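Local coordinates for protein tyrosine--tRNA ligase (PDB 2CYA) that probably attaches tyrosine to its cognate tRNA, first activating it with ATP as tyrosyl-AMP and then transferring it to the acceptor end, at residues 54-59 with 96-101; 344-349 with 353-358. All coordinates share one frame; numbering follows the deposited sequence.

Overall arrangement
Contact 1 joins two helices of the nucleotide-binding core, and contact 2 is the turn between the last two helices, close to the C-terminus, which packs against one of them; their centres lie about 16 Å apart. Residues 96-101 bridge the two. R100 NH1 forms a salt bridge with D348 OD2 at 3.2 Å, and I97 CD1 meets I358 CD1 at 3.9 Å. Contact 1 is the one nearer the active site: the side chain of W55 comes within about 3 Å of that of W52, an inferred ATP-binding residue, and about 3 Å from a bound sulfate, probably from the crystallisation liquor. In contact 2, the side chain of L355 stays about 9 Å from that of K241 in the KMSKS motif.

Contact 1: residues 54-59 with 96-101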
loop_
_atom_site.group_PDB
_atom_site.type_symbol
_atom_site.label_atom_id
_atom_site.label_comp_id
_atom_site.label_asym_id
_atom_site.label_seq_id
_atom_site.Cartn_x
_atom_site.Cartn_y
_atom_site.Cartn_z
ATOM N N VAL A 54 -7.201 2.203 30.302
ATOM C CA VAL A 54 -6.283 3.331 30.423
ATOM C C VAL A 54 -6.447 4.302 29.255
ATOM O O VAL A 54 -6.546 5.517 29.467
ATOM C CB VAL A 54 -4.797 2.885 30.461
ATOM C CG1 VAL A 54 -3.901 4.119 30.544
ATOM C CG2 VAL A 54 -4.542 1.961 31.647
ATOM N N TRP A 55 -6.474 3.806 28.016
ATOM C CA TRP A 55 -6.644 4.760 26.928
ATOM C C TRP A 55 -8.101 5.233 26.806
ATOM O O TRP A 55 -8.360 6.337 26.333
ATOM C CB TRP A 55 -6.109 4.210 25.596
ATOM C CG TRP A 55 -6.749 2.972 25.034
ATOM C CD1 TRP A 55 -6.215 1.710 25.006
ATOM C CD2 TRP A 55 -7.984 2.904 24.304
ATOM N NE1 TRP A 55 -7.039 0.862 24.292
ATOM C CE2 TRP A 55 -8.130 1.570 23.850
ATOM C CE3 TRP A 55 -8.977 3.846 23.983
ATOM C CZ2 TRP A 55 -9.229 1.151 23.092
ATOM C CZ3 TRP A 55 -10.068 3.435 23.228
ATOM C CH2 TRP A 55 -10.184 2.088 22.788
ATOM N N MET A 56 -9.057 4.427 27.278
ATOM C CA MET A 56 -10.451 4.857 27.215
ATOM C C MET A 56 -10.645 6.061 28.159
ATOM O O MET A 56 -11.318 7.022 27.820
ATOM C CB MET A 56 -11.390 3.709 27.597
ATOM C CG MET A 56 -11.438 2.579 26.564
ATOM S SD MET A 56 -12.412 1.164 27.142
ATOM C CE MET A 56 -12.319 0.029 25.696
ATOM N N TYR A 57 -10.030 6.009 29.334
ATOM C CA TYR A 57 -10.139 7.112 30.292
ATOM C C TYR A 57 -9.471 8.359 29.717
ATOM O O TYR A 57 -9.912 9.488 29.968
ATOM C CB TYR A 57 -9.471 6.741 31.627
ATOM C CG TYR A 57 -10.169 5.620 32.382
ATOM C CD1 TYR A 57 -11.566 5.468 32.324
ATOM C CD2 TYR A 57 -9.449 4.751 33.197
ATOM C CE1 TYR A 57 -12.213 4.489 33.055
ATOM C CE2 TYR A 57 -10.091 3.766 33.944
ATOM C CZ TYR A 57 -11.475 3.639 33.872
ATOM O OH TYR A 57 -12.110 2.672 34.631
ATOM N N LYS A 58 -8.403 8.151 28.949
ATOM C CA LYS A 58 -7.692 9.263 28.347
ATOM C C LYS A 58 -8.580 9.884 27.265
ATOM O O LYS A 58 -8.589 11.101 27.090
ATOM C CB LYS A 58 -6.350 8.793 27.784
ATOM C CG LYS A 58 -5.396 9.901 27.359
ATOM C CD LYS A 58 -5.311 11.065 28.370
ATOM C CE LYS A 58 -4.883 10.617 29.762
ATOM N NZ LYS A 58 -4.847 11.802 30.686
ATOM N N VAL A 59 -9.344 9.057 26.553
ATOM C CA VAL A 59 -10.252 9.583 25.540
ATOM C C VAL A 59 -11.209 10.511 26.284
ATOM O O VAL A 59 -11.479 11.634 25.850
ATOM C CB VAL A 59 -11.051 8.459 24.841
ATOM C CG1 VAL A 59 -12.095 9.067 23.906
ATOM C CG2 VAL A 59 -10.091 7.559 24.049
ATOM N N ARG A 96 -17.703 -3.520 18.311
ATOM C CA ARG A 96 -19.010 -3.172 18.880
ATOM C C ARG A 96 -18.937 -3.326 20.405
ATOM O O ARG A 96 -19.531 -2.559 21.146
ATOM C CB ARG A 96 -20.113 -4.076 18.341
ATOM C CG ARG A 96 -20.360 -3.942 16.857
ATOM C CD ARG A 96 -21.760 -4.460 16.526
ATOM N NE ARG A 96 -21.884 -5.896 16.756
ATOM C CZ ARG A 96 -21.407 -6.829 15.936
ATOM N NH1 ARG A 96 -20.769 -6.480 14.817
ATOM N NH2 ARG A 96 -21.562 -8.115 16.242
ATOM N N ILE A 97 -18.191 -4.317 20.868
ATOM C CA ILE A 97 -18.047 -4.527 22.298
ATOM C C ILE A 97 -17.250 -3.374 22.921
ATOM O O ILE A 97 -17.603 -2.866 23.985
ATOM C CB ILE A 97 -17.373 -5.880 22.573
ATOM C CG1 ILE A 97 -18.325 -7.003 22.139
ATOM C CG2 ILE A 97 -17.052 -6.030 24.062
ATOM C CD1 ILE A 97 -17.754 -8.408 22.278
ATOM N N VAL A 98 -16.186 -2.950 22.256
ATOM C CA VAL A 98 -15.389 -1.839 22.750
ATOM C C VAL A 98 -16.272 -0.593 22.921
ATOM O O VAL A 98 -16.146 0.112 23.923
ATOM C CB VAL A 98 -14.191 -1.557 21.788
ATOM C CG1 VAL A 98 -13.585 -0.165 22.044
ATOM C CG2 VAL A 98 -13.120 -2.660 21.992
ATOM N N ARG A 99 -17.169 -0.316 21.969
ATOM C CA ARG A 99 -18.024 0.864 22.119
ATOM C C ARG A 99 -18.883 0.768 23.375
ATOM O O ARG A 99 -19.070 1.760 24.087
ATOM C CB ARG A 99 -18.955 1.063 20.921
ATOM C CG ARG A 99 -18.287 1.663 19.717
ATOM C CD ARG A 99 -19.274 1.934 18.592
ATOM N NE ARG A 99 -18.836 1.247 17.378
ATOM C CZ ARG A 99 -19.519 0.284 16.762
ATOM N NH1 ARG A 99 -20.699 -0.116 17.228
ATOM N NH2 ARG A 99 -18.997 -0.313 15.700
ATOM N N ARG A 100 -19.407 -0.426 23.628
ATOM C CA ARG A 100 -20.260 -0.644 24.788
ATOM C C ARG A 100 -19.456 -0.527 26.066
ATOM O O ARG A 100 -19.937 0.009 27.061
ATOM C CB ARG A 100 -20.922 -2.024 24.716
ATOM C CG ARG A 100 -21.824 -2.361 25.902
ATOM C CD ARG A 100 -22.902 -1.316 26.112
ATOM N NE ARG A 100 -23.687 -1.104 24.901
ATOM C CZ ARG A 100 -24.508 -2.005 24.380
ATOM N NH1 ARG A 100 -24.658 -3.184 24.973
ATOM N NH2 ARG A 100 -25.161 -1.737 23.253
ATOM N N VAL A 101 -18.235 -1.044 26.037
ATOM C CA VAL A 101 -17.365 -0.985 27.198
ATOM C C VAL A 101 -17.022 0.468 27.506
ATOM O O VAL A 101 -17.042 0.880 28.669
ATOM C CB VAL A 101 -16.051 -1.751 26.953
ATOM C CG1 VAL A 101 -15.035 -1.402 28.054
ATOM C CG2 VAL A 101 -16.315 -3.275 26.922
#
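M56 reaches across to V98 and V101, which sit one turn apart on the facing helix. The M56 side chain is fully extended beyond CG (chi2 174°, chi3 178°), and this carries its thioether end over the gap between the helices. SD lies 3.8 Å from V101 CG1, while the terminal methyl CE meets V98 CG1 at 3.9 Å and V101 CG1 at the same distance. Both valines therefore present the same branch, CG1, to the methionine. W55 adds the six-membered end of its indole: CH2 approaches V98 CG1 obliquely at 4.1 Å, and M56 CG lies over one face of that indole. No hydrogen bond crosses the interface, and all four residues are buried. The axes stay 11.9 Å apart and cross at -61°, so long side chains have to span the separation. M102 widens the patch by touching W55, M56 and V59. W55 also meets the rings of Y42 and W52, on the side of the inferred ATP site. The contact lies inside the Rossmann-type core, with helix 323-346 covering its V101 side through I341 and V345. In sequence, helix 51-64 runs between the parallel neighbouring strands 37-42 and 68-73, and helix 88-104 between 68-73 and 113-116.

Contact 2: residues 344-349 with 353-358; sequences AVLGDP and RALEAI
P349 O accepts a hydrogen bond from R353 N across the first turn of helix 349-360, with a separation of 2.9 Å and an N-H...O angle of 148°. The donor is tilted 24° from the carbonyl plane. Before this turn, helix 323-346 ends at L346 and the chain turns through G347 and D348; D348 N makes only a weak bond back to V345 O. The CA atoms of P349 and R353 are 6.1 Å apart, as expected for an i to i+4 pair, and those of L346 and L355 are 8.3 Å apart.

D348 occupies the N-cap, and its OD1 accepts from M351 N, so the side chain closes the open start of the helix. OD2 pairs with R100 of helix 88-104, tying the turn to the catalytic domain. P349, the first helical residue, has no N-H, so none is left without a partner there. The long helix 323-346 thus passes into helix 349-360, the final modelled helix, through a capped turn.

Inside the bend, L355 provides the apolar meeting point. With CG anti to the backbone N (chi1 176°), its CD2 methyl is directed at the end of helix 323-346, where it meets L346 CD2 at 3.4 Å, a tight approach for two carbons. V345 CG1 lies farther off, 4.5 Å from the same methyl. V251 touches both V345 and L355, and V47 also packs on L355. At the exposed margin, CB and CG of R353 lie 3.5 and 3.6 Å from P349 O, and the bend at chi3 leaves NE 3.9 Å from the same oxygen.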
loop_
_atom_site.group_PDB
_atom_site.type_symbol
_atom_site.label_atom_id
_atom_site.label_comp_id
_atom_site.label_asym_id
_atom_site.label_seq_id
_atom_site.Cartn_x
_atom_site.Cartn_y
_atom_site.Cartn_z
ATOM N N ALA A 344 -23.120 -4.483 31.252
ATOM C CA ALA A 344 -23.547 -3.862 29.999
ATOM C C ALA A 344 -23.260 -4.759 28.804
ATOM O O ALA A 344 -23.986 -4.740 27.815
ATOM C CB ALA A 344 -22.847 -2.518 29.813
ATOM N N VAL A 345 -22.195 -5.539 28.883
ATOM C CA VAL A 345 -21.841 -6.433 27.791
ATOM C C VAL A 345 -22.637 -7.736 27.825
ATOM O O VAL A 345 -23.291 -8.094 26.844
ATOM C CB VAL A 345 -20.350 -6.793 27.835
ATOM C CG1 VAL A 345 -20.021 -7.825 26.745
ATOM C CG2 VAL A 345 -19.517 -5.526 27.662
ATOM N N LEU A 346 -22.590 -8.445 28.948
ATOM C CA LEU A 346 -23.286 -9.719 29.050
ATOM C C LEU A 346 -24.798 -9.577 29.090
ATOM O O LEU A 346 -25.507 -10.486 28.682
ATOM C CB LEU A 346 -22.808 -10.502 30.283
ATOM C CG LEU A 346 -21.313 -10.839 30.347
ATOM C CD1 LEU A 346 -21.040 -11.701 31.568
ATOM C CD2 LEU A 346 -20.884 -11.592 29.082
ATOM N N GLY A 347 -25.283 -8.442 29.586
ATOM C CA GLY A 347 -26.716 -8.217 29.669
ATOM C C GLY A 347 -27.374 -7.849 28.348
ATOM O O GLY A 347 -28.569 -7.576 28.306
ATOM N N ASP A 348 -26.585 -7.813 27.276
ATOM C CA ASP A 348 -27.091 -7.501 25.943
ATOM C C ASP A 348 -26.927 -8.788 25.147
ATOM O O ASP A 348 -25.821 -9.131 24.745
ATOM C CB ASP A 348 -26.260 -6.393 25.305
ATOM C CG ASP A 348 -26.632 -6.138 23.844
ATOM O OD1 ASP A 348 -26.748 -7.106 23.059
ATOM O OD2 ASP A 348 -26.792 -4.959 23.477
ATOM N N PRO A 349 -28.031 -9.513 24.906
ATOM C CA PRO A 349 -28.062 -10.780 24.169
ATOM C C PRO A 349 -27.231 -10.854 22.884
ATOM O O PRO A 349 -26.429 -11.778 22.705
ATOM C CB PRO A 349 -29.555 -10.985 23.912
ATOM C CG PRO A 349 -30.171 -10.408 25.142
ATOM C CD PRO A 349 -29.397 -9.100 25.274
ATOM N N ARG A 353 -23.785 -12.788 22.280
ATOM C CA ARG A 353 -23.628 -13.678 21.133
ATOM C C ARG A 353 -22.319 -13.390 20.417
ATOM O O ARG A 353 -21.580 -14.303 20.060
ATOM C CB ARG A 353 -24.788 -13.495 20.149
ATOM C CG ARG A 353 -25.958 -14.442 20.372
ATOM C CD ARG A 353 -26.980 -14.312 19.246
ATOM N NE ARG A 353 -27.877 -13.172 19.419
ATOM C CZ ARG A 353 -28.082 -12.236 18.497
ATOM N NH1 ARG A 353 -27.445 -12.297 17.330
ATOM N NH2 ARG A 353 -28.939 -11.246 18.735
ATOM N N ALA A 354 -22.034 -12.113 20.212
ATOM C CA ALA A 354 -20.799 -11.718 19.544
ATOM C C ALA A 354 -19.608 -12.116 20.408
ATOM O O ALA A 354 -18.587 -12.591 19.909
ATOM C CB ALA A 354 -20.792 -10.215 19.307
ATOM N N LEU A 355 -19.750 -11.918 21.715
ATOM C CA LEU A 355 -18.680 -12.260 22.643
ATOM C C LEU A 355 -18.323 -13.737 22.527
ATOM O O LEU A 355 -17.152 -14.112 22.580
ATOM C CB LEU A 355 -19.103 -11.954 24.084
ATOM C CG LEU A 355 -18.094 -12.364 25.159
ATOM C CD1 LEU A 355 -16.788 -11.579 24.974
ATOM C CD2 LEU A 355 -18.690 -12.110 26.535
ATOM N N GLU A 356 -19.339 -14.574 22.367
ATOM C CA GLU A 356 -19.123 -16.012 22.265
ATOM C C GLU A 356 -18.514 -16.389 20.907
ATOM O O GLU A 356 -17.626 -17.237 20.832
ATOM C CB GLU A 356 -20.451 -16.740 22.561
ATOM C CG GLU A 356 -21.041 -16.263 23.916
ATOM C CD GLU A 356 -22.263 -17.027 24.407
ATOM O OE1 GLU A 356 -23.249 -17.154 23.647
ATOM O OE2 GLU A 356 -22.235 -17.480 25.577
ATOM N N ALA A 357 -18.956 -15.746 19.837
ATOM C CA ALA A 357 -18.366 -16.037 18.533
ATOM C C ALA A 357 -16.879 -15.705 18.640
ATOM O O ALA A 357 -16.022 -16.503 18.249
ATOM C CB ALA A 357 -19.024 -15.191 17.440
ATOM N N ILE A 358 -16.568 -14.537 19.203
ATOM C CA ILE A 358 -15.176 -14.125 19.355
ATOM C C ILE A 358 -14.349 -15.119 20.166
ATOM O O ILE A 358 -13.226 -15.459 19.789
ATOM C CB ILE A 358 -15.053 -12.745 20.045
ATOM C CG1 ILE A 358 -15.637 -11.653 19.151
ATOM C CG2 ILE A 358 -13.585 -12.449 20.356
ATOM C CD1 ILE A 358 -15.530 -10.279 19.744
#